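Local structure of peroxinectin A (Dictyostelium discoideum, 6ERC) at residues N73-F78 and K264-E269; F78-M83 and T299-G304; G276-Y281 and I457-F462. The protein oxidises halides, thiocyanate and phenolic donors with hydrogen peroxide, as a secreted haem peroxidase of a social amoeba. All coordinates share one frame; numbering follows the deposited sequence.

Contact 1: N73-F78 and K264-E269. With HEM (protoporphyrin IX containing Fe), chain F.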
loop_
_atom_site.group_PDB
_atom_site.type_symbol
_atom_site.label_atom_id
_atom_site.label_comp_id
_atom_site.label_asym_id
_atom_site.label_seq_id
_atom_site.Cartn_x
_atom_site.Cartn_y
_atom_site.Cartn_z
ATOM N N ASN A 73 -2.013 9.433 3.342
ATOM C CA ASN A 73 -2.203 8.303 2.443
ATOM C C ASN A 73 -0.946 7.996 1.641
ATOM O O ASN A 73 -0.792 6.867 1.164
ATOM C CB ASN A 73 -3.403 8.545 1.513
ATOM C CG ASN A 73 -3.087 9.452 0.342
ATOM O OD1 ASN A 73 -2.321 9.093 -0.556
ATOM N ND2 ASN A 73 -3.717 10.620 0.320
ATOM N N MET A 74 -0.037 8.962 1.503
ATOM C CA MET A 74 1.267 8.659 0.923
ATOM C C MET A 74 2.046 7.694 1.807
ATOM O O MET A 74 2.748 6.809 1.305
ATOM C CB MET A 74 2.056 9.948 0.701
ATOM C CG MET A 74 1.535 10.792 -0.450
ATOM S SD MET A 74 1.657 9.951 -2.046
ATOM C CE MET A 74 0.966 11.196 -3.128
ATOM N N TRP A 75 1.933 7.841 3.129
ATOM C CA TRP A 75 2.570 6.875 4.017
ATOM C C TRP A 75 1.845 5.539 3.978
ATOM O O TRP A 75 2.485 4.480 4.018
ATOM C CB TRP A 75 2.618 7.400 5.449
ATOM C CG TRP A 75 3.440 6.514 6.324
ATOM C CD1 TRP A 75 2.989 5.564 7.192
ATOM C CD2 TRP A 75 4.868 6.473 6.392
ATOM N NE1 TRP A 75 4.050 4.941 7.805
ATOM C CE2 TRP A 75 5.214 5.482 7.329
ATOM C CE3 TRP A 75 5.887 7.185 5.753
ATOM C CZ2 TRP A 75 6.538 5.186 7.645
ATOM C CZ3 TRP A 75 7.200 6.889 6.069
ATOM C CH2 TRP A 75 7.514 5.898 7.005
ATOM N N GLY A 76 0.513 5.567 3.916
ATOM C CA GLY A 76 -0.237 4.327 3.791
ATOM C C GLY A 76 0.182 3.528 2.575
ATOM O O GLY A 76 0.425 2.323 2.659
ATOM N N GLN A 77 0.279 4.194 1.424
ATOM C CA GLN A 77 0.740 3.517 0.218
ATOM C C GLN A 77 2.188 3.071 0.370
ATOM O O GLN A 77 2.567 1.989 -0.096
ATOM C CB GLN A 77 0.582 4.438 -0.991
ATOM C CG GLN A 77 0.853 3.763 -2.323
ATOM C CD GLN A 77 0.714 4.719 -3.490
ATOM O OE1 GLN A 77 0.428 5.905 -3.306
ATOM N NE2 GLN A 77 0.916 4.208 -4.701
ATOM N N PHE A 78 3.011 3.894 1.021
ATOM C CA PHE A 78 4.385 3.501 1.309
ATOM C C PHE A 78 4.435 2.328 2.278
ATOM O O PHE A 78 5.317 1.471 2.168
ATOM C CB PHE A 78 5.154 4.695 1.876
ATOM C CG PHE A 78 6.602 4.415 2.135
ATOM C CD1 PHE A 78 7.539 4.559 1.125
ATOM C CD2 PHE A 78 7.031 4.013 3.386
ATOM C CE1 PHE A 78 8.869 4.304 1.359
ATOM C CE2 PHE A 78 8.361 3.756 3.624
ATOM C CZ PHE A 78 9.282 3.904 2.609
ATOM N N LYS A 264 8.433 2.884 13.657
ATOM C CA LYS A 264 7.960 3.775 14.715
ATOM C C LYS A 264 6.901 4.741 14.199
ATOM O O LYS A 264 5.892 4.983 14.871
ATOM C CB LYS A 264 9.131 4.548 15.321
ATOM C CG LYS A 264 8.782 5.250 16.631
ATOM C CD LYS A 264 9.905 6.162 17.096
ATOM C CE LYS A 264 9.591 6.805 18.439
ATOM N NZ LYS A 264 10.648 7.785 18.833
ATOM N N ILE A 265 7.120 5.315 13.015
ATOM C CA ILE A 265 6.128 6.217 12.434
ATOM C C ILE A 265 4.810 5.485 12.216
ATOM O O ILE A 265 3.727 6.055 12.397
ATOM C CB ILE A 265 6.664 6.827 11.124
ATOM C CG1 ILE A 265 7.781 7.828 11.430
ATOM C CG2 ILE A 265 5.540 7.508 10.338
ATOM C CD1 ILE A 265 8.556 8.276 10.218
ATOM N N THR A 266 4.879 4.212 11.829
ATOM C CA THR A 266 3.661 3.452 11.578
ATOM C C THR A 266 2.848 3.277 12.856
ATOM O O THR A 266 1.642 3.547 12.876
ATOM C CB THR A 266 4.014 2.093 10.970
ATOM O OG1 THR A 266 4.701 2.291 9.726
ATOM C CG2 THR A 266 2.760 1.262 10.723
ATOM N N TYR A 267 3.491 2.836 13.937
ATOM C CA TYR A 267 2.771 2.444 15.142
ATOM C C TYR A 267 2.631 3.561 16.169
ATOM O O TYR A 267 1.838 3.415 17.106
ATOM C CB TYR A 267 3.459 1.247 15.798
ATOM C CG TYR A 267 3.203 -0.058 15.081
ATOM C CD1 TYR A 267 3.703 -0.280 13.805
ATOM C CD2 TYR A 267 2.465 -1.068 15.679
ATOM C CE1 TYR A 267 3.471 -1.470 13.146
ATOM C CE2 TYR A 267 2.232 -2.262 15.027
ATOM C CZ TYR A 267 2.738 -2.457 13.762
ATOM O OH TYR A 267 2.511 -3.645 13.107
ATOM N N ASP A 268 3.375 4.657 16.033
ATOM C CA ASP A 268 3.212 5.801 16.921
ATOM C C ASP A 268 2.423 6.937 16.290
ATOM O O ASP A 268 1.789 7.711 17.016
ATOM C CB ASP A 268 4.578 6.337 17.370
ATOM C CG ASP A 268 5.231 5.469 18.433
ATOM O OD1 ASP A 268 4.643 4.433 18.811
ATOM O OD2 ASP A 268 6.333 5.832 18.898
ATOM N N GLU A 269 2.435 7.050 14.963
ATOM C CA GLU A 269 1.744 8.127 14.266
ATOM C C GLU A 269 0.646 7.624 13.342
ATOM O O GLU A 269 -0.504 8.060 13.465
ATOM C CB GLU A 269 2.755 8.966 13.468
ATOM C CG GLU A 269 3.688 9.790 14.332
ATOM C CD GLU A 269 4.658 10.623 13.515
ATOM O OE1 GLU A 269 5.664 10.063 13.028
ATOM O OE2 GLU A 269 4.412 11.836 13.352
HETATM C CHA HEM F . -2.931 -2.024 -4.775
HETATM C CHB HEM F . -2.520 2.098 -7.270
HETATM C CHC HEM F . -2.828 4.617 -3.119
HETATM C CHD HEM F . -3.482 0.492 -0.666
HETATM C C1A HEM F . -2.857 -1.124 -5.809
HETATM C C2A HEM F . -2.914 -1.446 -7.213
HETATM C C3A HEM F . -2.803 -0.312 -7.911
HETATM C C4A HEM F . -2.667 0.770 -6.962
HETATM C CMA HEM F . -2.807 -0.158 -9.448
HETATM C CAA HEM F . -3.089 -2.868 -7.770
HETATM C CBA HEM F . -4.465 -2.920 -8.418
HETATM C CGA HEM F . -4.952 -4.344 -8.475
HETATM O O1A HEM F . -5.155 -4.960 -7.397
HETATM O O2A HEM F . -5.151 -4.863 -9.602
HETATM C C1B HEM F . -2.548 3.124 -6.357
HETATM C C2B HEM F . -2.393 4.521 -6.681
HETATM C C3B HEM F . -2.471 5.224 -5.538
HETATM C C4B HEM F . -2.684 4.286 -4.453
HETATM C CMB HEM F . -2.169 5.019 -8.123
HETATM C CAB HEM F . -2.379 6.750 -5.312
HETATM C CBB HEM F . -2.267 7.634 -6.309
HETATM C C1C HEM F . -3.042 3.728 -2.087
HETATM C C2C HEM F . -3.212 4.061 -0.683
HETATM C C3C HEM F . -3.392 2.908 -0.003
HETATM C C4C HEM F . -3.339 1.829 -0.965
HETATM C CMC HEM F . -3.182 5.521 -0.183
HETATM C CAC HEM F . -3.625 2.599 1.499
HETATM C CBC HEM F . -3.680 3.497 2.485
HETATM C C1D HEM F . -3.346 -0.546 -1.556
HETATM C C2D HEM F . -3.338 -1.952 -1.224
HETATM C C3D HEM F . -3.197 -2.636 -2.362
HETATM C C4D HEM F . -3.091 -1.695 -3.450
HETATM C CMD HEM F . -3.501 -2.520 0.201
HETATM C CAD HEM F . -3.111 -4.162 -2.541
HETATM C CBD HEM F . -1.675 -4.531 -2.180
HETATM C CGD HEM F . -1.183 -5.690 -3.013
HETATM O O1D HEM F . -0.703 -5.444 -4.149
HETATM O O2D HEM F . -1.256 -6.858 -2.554
HETATM N NA HEM F . -2.704 0.240 -5.690
HETATM N NB HEM F . -2.724 3.014 -4.992
HETATM N NC HEM F . -3.123 2.358 -2.218
HETATM N ND HEM F . -3.191 -0.427 -2.922
HETATM FE FE HEM F . -2.905 1.269 -3.935
#

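Contact 2: F78-M83 and T299-G304. With NA (sodium ion), chain K; HEM (protoporphyrin IX containing Fe), chain F.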
loop_
_atom_site.group_PDB
_atom_site.type_symbol
_atom_site.label_atom_id
_atom_site.label_comp_id
_atom_site.label_asym_id
_atom_site.label_seq_id
_atom_site.Cartn_x
_atom_site.Cartn_y
_atom_site.Cartn_z
ATOM N N PHE A 78 3.011 3.894 1.021
ATOM C CA PHE A 78 4.385 3.501 1.309
ATOM C C PHE A 78 4.435 2.328 2.278
ATOM O O PHE A 78 5.317 1.471 2.168
ATOM C CB PHE A 78 5.154 4.695 1.876
ATOM C CG PHE A 78 6.602 4.415 2.135
ATOM C CD1 PHE A 78 7.539 4.559 1.125
ATOM C CD2 PHE A 78 7.031 4.013 3.386
ATOM C CE1 PHE A 78 8.869 4.304 1.359
ATOM C CE2 PHE A 78 8.361 3.756 3.624
ATOM C CZ PHE A 78 9.282 3.904 2.609
ATOM N N LEU A 79 3.490 2.267 3.218
ATOM C CA LEU A 79 3.485 1.195 4.206
ATOM C C LEU A 79 3.132 -0.145 3.574
ATOM O O LEU A 79 3.773 -1.161 3.859
ATOM C CB LEU A 79 2.509 1.536 5.331
ATOM C CG LEU A 79 2.296 0.478 6.415
ATOM C CD1 LEU A 79 3.615 0.007 7.010
ATOM C CD2 LEU A 79 1.393 1.042 7.505
ATOM N N ILE A 80 2.105 -0.177 2.717
ATOM C CA ILE A 80 1.695 -1.450 2.129
ATOM C C ILE A 80 2.788 -2.003 1.228
ATOM O O ILE A 80 2.964 -3.223 1.129
ATOM C CB ILE A 80 0.361 -1.308 1.365
ATOM C CG1 ILE A 80 -0.113 -2.680 0.881
ATOM C CG2 ILE A 80 0.499 -0.359 0.185
ATOM C CD1 ILE A 80 -0.595 -3.583 2.000
ATOM N N HIS A 81 3.534 -1.131 0.551
ATOM C CA HIS A 81 4.648 -1.598 -0.264
ATOM C C HIS A 81 5.765 -2.215 0.572
ATOM O O HIS A 81 6.697 -2.788 -0.002
ATOM C CB HIS A 81 5.192 -0.447 -1.111
ATOM C CG HIS A 81 4.235 0.035 -2.156
ATOM N ND1 HIS A 81 4.452 1.177 -2.897
ATOM C CD2 HIS A 81 3.054 -0.471 -2.586
ATOM C CE1 HIS A 81 3.448 1.355 -3.736
ATOM N NE2 HIS A 81 2.585 0.369 -3.567
ATOM N N ASN A 82 5.696 -2.110 1.898
ATOM C CA ASN A 82 6.593 -2.832 2.789
ATOM C C ASN A 82 6.050 -4.192 3.206
ATOM O O ASN A 82 6.728 -4.904 3.954
ATOM C CB ASN A 82 6.869 -2.008 4.055
ATOM C CG ASN A 82 7.998 -1.014 3.876
ATOM O OD1 ASN A 82 9.171 -1.362 4.014
ATOM N ND2 ASN A 82 7.649 0.233 3.584
ATOM N N MET A 83 4.860 -4.575 2.746
ATOM C CA MET A 83 4.174 -5.716 3.345
ATOM C C MET A 83 3.608 -6.716 2.344
ATOM O O MET A 83 3.706 -7.921 2.581
ATOM C CB MET A 83 3.043 -5.201 4.249
ATOM C CG MET A 83 3.522 -4.345 5.410
ATOM S SD MET A 83 2.182 -3.737 6.454
ATOM C CE MET A 83 1.540 -5.269 7.106
ATOM N N THR A 299 -8.814 -6.376 0.705
ATOM C CA THR A 299 -10.074 -5.711 1.031
ATOM C C THR A 299 -9.871 -4.521 1.960
ATOM O O THR A 299 -10.089 -3.382 1.541
ATOM C CB THR A 299 -11.042 -6.726 1.642
ATOM O OG1 THR A 299 -11.037 -7.929 0.861
ATOM C CG2 THR A 299 -12.456 -6.157 1.686
ATOM N N ALA A 300 -9.470 -4.744 3.212
ATOM C CA ALA A 300 -9.526 -3.687 4.217
ATOM C C ALA A 300 -8.604 -2.524 3.864
ATOM O O ALA A 300 -9.042 -1.372 3.781
ATOM C CB ALA A 300 -9.171 -4.259 5.589
ATOM N N PHE A 301 -7.320 -2.803 3.661
ATOM C CA PHE A 301 -6.341 -1.733 3.530
ATOM C C PHE A 301 -6.356 -1.060 2.163
ATOM O O PHE A 301 -5.564 -0.138 1.941
ATOM C CB PHE A 301 -4.936 -2.263 3.820
ATOM C CG PHE A 301 -3.990 -1.210 4.307
ATOM C CD1 PHE A 301 -4.058 -0.757 5.611
ATOM C CD2 PHE A 301 -3.037 -0.667 3.464
ATOM C CE1 PHE A 301 -3.191 0.216 6.067
ATOM C CE2 PHE A 301 -2.167 0.307 3.916
ATOM C CZ PHE A 301 -2.245 0.748 5.218
ATOM N N ARG A 302 -7.220 -1.484 1.246
ATOM C CA ARG A 302 -7.365 -0.780 -0.022
ATOM C C ARG A 302 -8.253 0.451 0.091
ATOM O O ARG A 302 -8.533 1.090 -0.929
ATOM C CB ARG A 302 -7.915 -1.724 -1.095
ATOM C CG ARG A 302 -6.982 -2.879 -1.415
ATOM C CD ARG A 302 -7.017 -3.258 -2.885
ATOM N NE ARG A 302 -6.126 -4.380 -3.163
ATOM C CZ ARG A 302 -5.870 -4.855 -4.378
ATOM N NH1 ARG A 302 -6.437 -4.307 -5.445
ATOM N NH2 ARG A 302 -5.044 -5.882 -4.525
ATOM N N PHE A 303 -8.690 0.802 1.302
ATOM C CA PHE A 303 -9.481 2.010 1.499
ATOM C C PHE A 303 -8.774 3.258 0.993
ATOM O O PHE A 303 -9.436 4.262 0.708
ATOM C CB PHE A 303 -9.807 2.177 2.985
ATOM C CG PHE A 303 -8.616 2.549 3.835
ATOM C CD1 PHE A 303 -8.268 3.879 4.021
ATOM C CD2 PHE A 303 -7.850 1.573 4.449
ATOM C CE1 PHE A 303 -7.179 4.225 4.796
ATOM C CE2 PHE A 303 -6.757 1.917 5.230
ATOM C CZ PHE A 303 -6.424 3.244 5.403
ATOM N N GLY A 304 -7.446 3.226 0.883
ATOM C CA GLY A 304 -6.711 4.424 0.520
ATOM C C GLY A 304 -7.079 4.970 -0.843
ATOM O O GLY A 304 -6.932 6.167 -1.097
HETATM NA NA NA K . 8.661 -6.371 3.690
HETATM C CHA HEM F . -2.931 -2.024 -4.775
HETATM C CHB HEM F . -2.520 2.098 -7.270
HETATM C CHC HEM F . -2.828 4.617 -3.119
HETATM C CHD HEM F . -3.482 0.492 -0.666
HETATM C C1A HEM F . -2.857 -1.124 -5.809
HETATM C C2A HEM F . -2.914 -1.446 -7.213
HETATM C C3A HEM F . -2.803 -0.312 -7.911
HETATM C C4A HEM F . -2.667 0.770 -6.962
HETATM C CMA HEM F . -2.807 -0.158 -9.448
HETATM C CAA HEM F . -3.089 -2.868 -7.770
HETATM C CBA HEM F . -4.465 -2.920 -8.418
HETATM C CGA HEM F . -4.952 -4.344 -8.475
HETATM O O1A HEM F . -5.155 -4.960 -7.397
HETATM O O2A HEM F . -5.151 -4.863 -9.602
HETATM C C1B HEM F . -2.548 3.124 -6.357
HETATM C C2B HEM F . -2.393 4.521 -6.681
HETATM C C3B HEM F . -2.471 5.224 -5.538
HETATM C C4B HEM F . -2.684 4.286 -4.453
HETATM C CMB HEM F . -2.169 5.019 -8.123
HETATM C CAB HEM F . -2.379 6.750 -5.312
HETATM C CBB HEM F . -2.267 7.634 -6.309
HETATM C C1C HEM F . -3.042 3.728 -2.087
HETATM C C2C HEM F . -3.212 4.061 -0.683
HETATM C C3C HEM F . -3.392 2.908 -0.003
HETATM C C4C HEM F . -3.339 1.829 -0.965
HETATM C CMC HEM F . -3.182 5.521 -0.183
HETATM C CAC HEM F . -3.625 2.599 1.499
HETATM C CBC HEM F . -3.680 3.497 2.485
HETATM C C1D HEM F . -3.346 -0.546 -1.556
HETATM C C2D HEM F . -3.338 -1.952 -1.224
HETATM C C3D HEM F . -3.197 -2.636 -2.362
HETATM C C4D HEM F . -3.091 -1.695 -3.450
HETATM C CMD HEM F . -3.501 -2.520 0.201
HETATM C CAD HEM F . -3.111 -4.162 -2.541
HETATM C CBD HEM F . -1.675 -4.531 -2.180
HETATM C CGD HEM F . -1.183 -5.690 -3.013
HETATM O O1D HEM F . -0.703 -5.444 -4.149
HETATM O O2D HEM F . -1.256 -6.858 -2.554
HETATM N NA HEM F . -2.704 0.240 -5.690
HETATM N NB HEM F . -2.724 3.014 -4.992
HETATM N NC HEM F . -3.123 2.358 -2.218
HETATM N ND HEM F . -3.191 -0.427 -2.922
HETATM FE FE HEM F . -2.905 1.269 -3.935
#

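Contact 3: G276-Y281 and I457-F462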
loop_
_atom_site.group_PDB
_atom_site.type_symbol
_atom_site.label_atom_id
_atom_site.label_comp_id
_atom_site.label_asym_id
_atom_site.label_seq_id
_atom_site.Cartn_x
_atom_site.Cartn_y
_atom_site.Cartn_z
ATOM N N GLY A 276 -7.479 5.592 15.786
ATOM C CA GLY A 276 -7.693 6.400 16.965
ATOM C C GLY A 276 -6.679 6.169 18.069
ATOM O O GLY A 276 -6.366 7.100 18.815
ATOM N N SER A 277 -6.172 4.949 18.195
ATOM C CA SER A 277 -5.103 4.632 19.133
ATOM C C SER A 277 -4.507 3.290 18.721
ATOM O O SER A 277 -4.811 2.762 17.646
ATOM C CB SER A 277 -5.622 4.603 20.574
ATOM O OG SER A 277 -6.477 3.495 20.784
ATOM N N PHE A 278 -3.650 2.741 19.576
ATOM C CA PHE A 278 -3.128 1.395 19.376
ATOM C C PHE A 278 -2.438 0.932 20.654
ATOM O O PHE A 278 -1.692 1.706 21.265
ATOM C CB PHE A 278 -2.158 1.350 18.195
ATOM C CG PHE A 278 -1.995 -0.020 17.600
ATOM C CD1 PHE A 278 -2.969 -0.547 16.768
ATOM C CD2 PHE A 278 -0.874 -0.782 17.878
ATOM C CE1 PHE A 278 -2.826 -1.810 16.221
ATOM C CE2 PHE A 278 -0.726 -2.047 17.333
ATOM C CZ PHE A 278 -1.702 -2.560 16.505
ATOM N N PRO A 279 -2.653 -0.309 21.091
ATOM C CA PRO A 279 -2.035 -0.757 22.341
ATOM C C PRO A 279 -0.517 -0.753 22.254
ATOM O O PRO A 279 0.079 -0.755 21.174
ATOM C CB PRO A 279 -2.582 -2.179 22.520
ATOM C CG PRO A 279 -2.928 -2.617 21.147
ATOM C CD PRO A 279 -3.431 -1.388 20.459
ATOM N N SER A 280 0.108 -0.750 23.425
ATOM C CA SER A 280 1.556 -0.737 23.512
ATOM C C SER A 280 2.124 -2.135 23.290
ATOM O O SER A 280 1.482 -3.146 23.586
ATOM C CB SER A 280 1.988 -0.192 24.872
ATOM O OG SER A 280 1.208 -0.760 25.910
ATOM N N TYR A 281 3.346 -2.175 22.758
ATOM C CA TYR A 281 4.023 -3.437 22.475
ATOM C C TYR A 281 4.091 -4.303 23.727
ATOM O O TYR A 281 4.318 -3.806 24.833
ATOM C CB TYR A 281 5.430 -3.148 21.943
ATOM C CG TYR A 281 6.227 -4.352 21.489
ATOM C CD1 TYR A 281 5.748 -5.195 20.498
ATOM C CD2 TYR A 281 7.480 -4.620 22.027
ATOM C CE1 TYR A 281 6.486 -6.288 20.069
ATOM C CE2 TYR A 281 8.224 -5.705 21.605
ATOM C CZ TYR A 281 7.723 -6.536 20.627
ATOM O OH TYR A 281 8.461 -7.620 20.204
ATOM N N ILE A 457 -10.082 -5.720 10.652
ATOM C CA ILE A 457 -9.098 -6.416 9.828
ATOM C C ILE A 457 -7.739 -5.734 9.932
ATOM O O ILE A 457 -6.699 -6.401 10.017
ATOM C CB ILE A 457 -9.588 -6.490 8.369
ATOM C CG1 ILE A 457 -10.913 -7.255 8.289
ATOM C CG2 ILE A 457 -8.545 -7.166 7.482
ATOM C CD1 ILE A 457 -11.663 -7.055 6.993
ATOM N N ILE A 458 -7.719 -4.401 9.928
ATOM C CA ILE A 458 -6.456 -3.677 10.013
ATOM C C ILE A 458 -5.836 -3.855 11.394
ATOM O O ILE A 458 -4.638 -4.130 11.526
ATOM C CB ILE A 458 -6.667 -2.192 9.673
ATOM C CG1 ILE A 458 -7.103 -2.045 8.214
ATOM C CG2 ILE A 458 -5.388 -1.400 9.917
ATOM C CD1 ILE A 458 -7.632 -0.669 7.865
ATOM N N TYR A 459 -6.644 -3.696 12.445
ATOM C CA TYR A 459 -6.137 -3.900 13.797
ATOM C C TYR A 459 -5.521 -5.283 13.942
ATOM O O TYR A 459 -4.453 -5.438 14.547
ATOM C CB TYR A 459 -7.265 -3.711 14.812
ATOM C CG TYR A 459 -6.831 -3.861 16.254
ATOM C CD1 TYR A 459 -6.680 -5.117 16.830
ATOM C CD2 TYR A 459 -6.580 -2.747 17.041
ATOM C CE1 TYR A 459 -6.285 -5.258 18.144
ATOM C CE2 TYR A 459 -6.186 -2.878 18.360
ATOM C CZ TYR A 459 -6.039 -4.135 18.906
ATOM O OH TYR A 459 -5.645 -4.272 20.219
ATOM N N GLU A 460 -6.174 -6.300 13.378
ATOM C CA GLU A 460 -5.716 -7.672 13.562
ATOM C C GLU A 460 -4.395 -7.916 12.843
ATOM O O GLU A 460 -3.543 -8.664 13.337
ATOM C CB GLU A 460 -6.794 -8.641 13.074
ATOM C CG GLU A 460 -6.594 -10.083 13.522
ATOM C CD GLU A 460 -5.636 -10.860 12.637
ATOM O OE1 GLU A 460 -5.412 -10.442 11.481
ATOM O OE2 GLU A 460 -5.105 -11.892 13.099
ATOM N N GLN A 461 -4.202 -7.291 11.679
ATOM C CA GLN A 461 -2.974 -7.501 10.921
ATOM C C GLN A 461 -1.775 -6.887 11.635
ATOM O O GLN A 461 -0.782 -7.570 11.912
ATOM C CB GLN A 461 -3.117 -6.911 9.516
ATOM C CG GLN A 461 -1.876 -7.075 8.655
ATOM C CD GLN A 461 -1.492 -8.525 8.467
ATOM O OE1 GLN A 461 -2.177 -9.276 7.773
ATOM N NE2 GLN A 461 -0.398 -8.932 9.094
ATOM N N PHE A 462 -1.846 -5.591 11.938
ATOM C CA PHE A 462 -0.681 -4.900 12.477
ATOM C C PHE A 462 -0.319 -5.372 13.879
ATOM O O PHE A 462 0.823 -5.180 14.308
ATOM C CB PHE A 462 -0.915 -3.392 12.458
ATOM C CG PHE A 462 -0.787 -2.786 11.090
ATOM C CD1 PHE A 462 0.433 -2.781 10.435
ATOM C CD2 PHE A 462 -1.881 -2.226 10.457
ATOM C CE1 PHE A 462 0.557 -2.230 9.175
ATOM C CE2 PHE A 462 -1.761 -1.671 9.199
ATOM C CZ PHE A 462 -0.541 -1.672 8.559
#

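Contact 1: N73-F78 and K264-E269
W75 reaches from helix 70-80 to helix 247-275, its indole meeting I265 over one face and T266 at one edge. CG lies anti to the backbone N (chi1 -172°), and since the bond from CA to CB already points at the second helix, the ring is carried across to it. The side chains of W75 and I265 cross at about a right angle. The methyl CG2 of I265 rests above the benzene half of the indole, 3.9 Å from the centroid of the six-membered ring, in a CH-pi contact, and comes within 3.6 Å of W75 CE2. Farther out, I265 CD1 approaches W75 CH2 at 4.1 Å. At the edge, T266 OG1 lies in the plane of the indole and accepts a weak hydrogen bond from W75 NE1 (3.3 Å, N-H...O 156°). The same hydroxyl is bonded to I262 O, its stronger partner, one turn back in its own helix, so the buried indole N-H shares a threonine oxygen already oriented by the helix. F78, three residues on in the same helix as W75, brings CD2 to the other face, 3.9 Å above its plane.

Around the same helix, other residues face the haem. G76 CA stands 3.8 Å from HEM CBC, where a CB would clash, and the Q77 amide lies close to the porphyrin, CD 3.6 Å from HEM C4B. Helix 70-80 is thus wedged between the haem and helix 247-275, while I223 of helix 218-241 packs against both W75 and F78, and the rings of F490 and Y270 also meet the indole.

Contact 2: F78-M83 and T299-G304
The haem pocket is closed beside one edge of the porphyrin where I80 meets F301. The side chains slide past each other in opposite directions, with I80 CB 3.9 Å from F301 CE2, and L79 CD2 adds a looser touch on F301 CZ at 4.3 Å; all of these approaches to the ring are oblique. A chi1 of -154° swings F301 away from its own amide nitrogen and sets the ring edge against the methyl HEM CMD, 3.8 Å from F301 CD2. I80 leans on the same methyl, its CG1 3.5 Å from HEM CMD.

In this animal haem peroxidase fold, the segment 78-83 runs along the distal side: H81, the predicted proton acceptor, holds H81 NE2 5.6 Å from the haem iron, HEM FE. R302 passes on the other side of the macrocycle, and its NH1 and NH2 both point hydrogen bonds at HEM O1A of a propionate, the first so short as to be doubtful, the second weak. R302 NH1 is also bonded to N383. Next to H81, N82 turns its carbonyl O to the sodium ion at 2.4 Å, a site completed by G147, Y149, D151 and N153, while N82 ND2 reaches back to F78 O at 3.0 Å.

Contact 3: G276-Y281 and I457-F462
Y459 is the first residue of 457-462 to touch the 276-281 loop. With chi1 at -178° its ring points away from its own amide nitrogen, off the helix and toward F278 and P279. The F278 and Y459 rings meet obliquely, planes at 48° and centroids 5.3 Å apart, with F278 CE1 4.0 Å from Y459 CD2. The side chains of P279 and Y459 run toward each other: P279 CD packs 3.8 Å from Y459 CE2, and P279 CG lies 3.3 Å from Y459 OH. Cutting Y459 back to an alanine is likely to open a gap beside F278 and leave P279 without the ring and hydroxyl it rests on. One turn later, F462 offers its main chain and CB, not its ring, to the loop: F278 CZ lies 4.1 Å from F462 C and 4.2 Å from F462 CB, while the ring of F462 leads away to meet F296 edge-to-face. P279 CD also sits over one face of F278, 3.5 Å above its plane. The arrangement is that of a loop leaving a helix C-terminus and packing against a neighbouring helix: G276, with phi 84°, ends helix 247-275 in a conformation characteristic of glycine.

How the contacts relate
From the N terminus, helix 70-80 supplies one side of contacts 1 and 2, which share F78. Contact 1 closes the first long loop when the chain returns in helix 247-275. Contact 3 opens soon afterwards, in the loop leaving that helix, so contacts 1 and 3 follow in series. Before it closes, 299-304 completes contact 2, whose span therefore crosses both others; helix 452-467 finally closes contact 3. The three adjoin in space: L79 CD2 packs on T266 CG2 of contact 1 and F462 CZ of contact 3, while Y267 OH probably hydrogen-bonds to F462 O. Together they join helices 70-80, 247-275 and 452-467 with the haem-side segment 299-304.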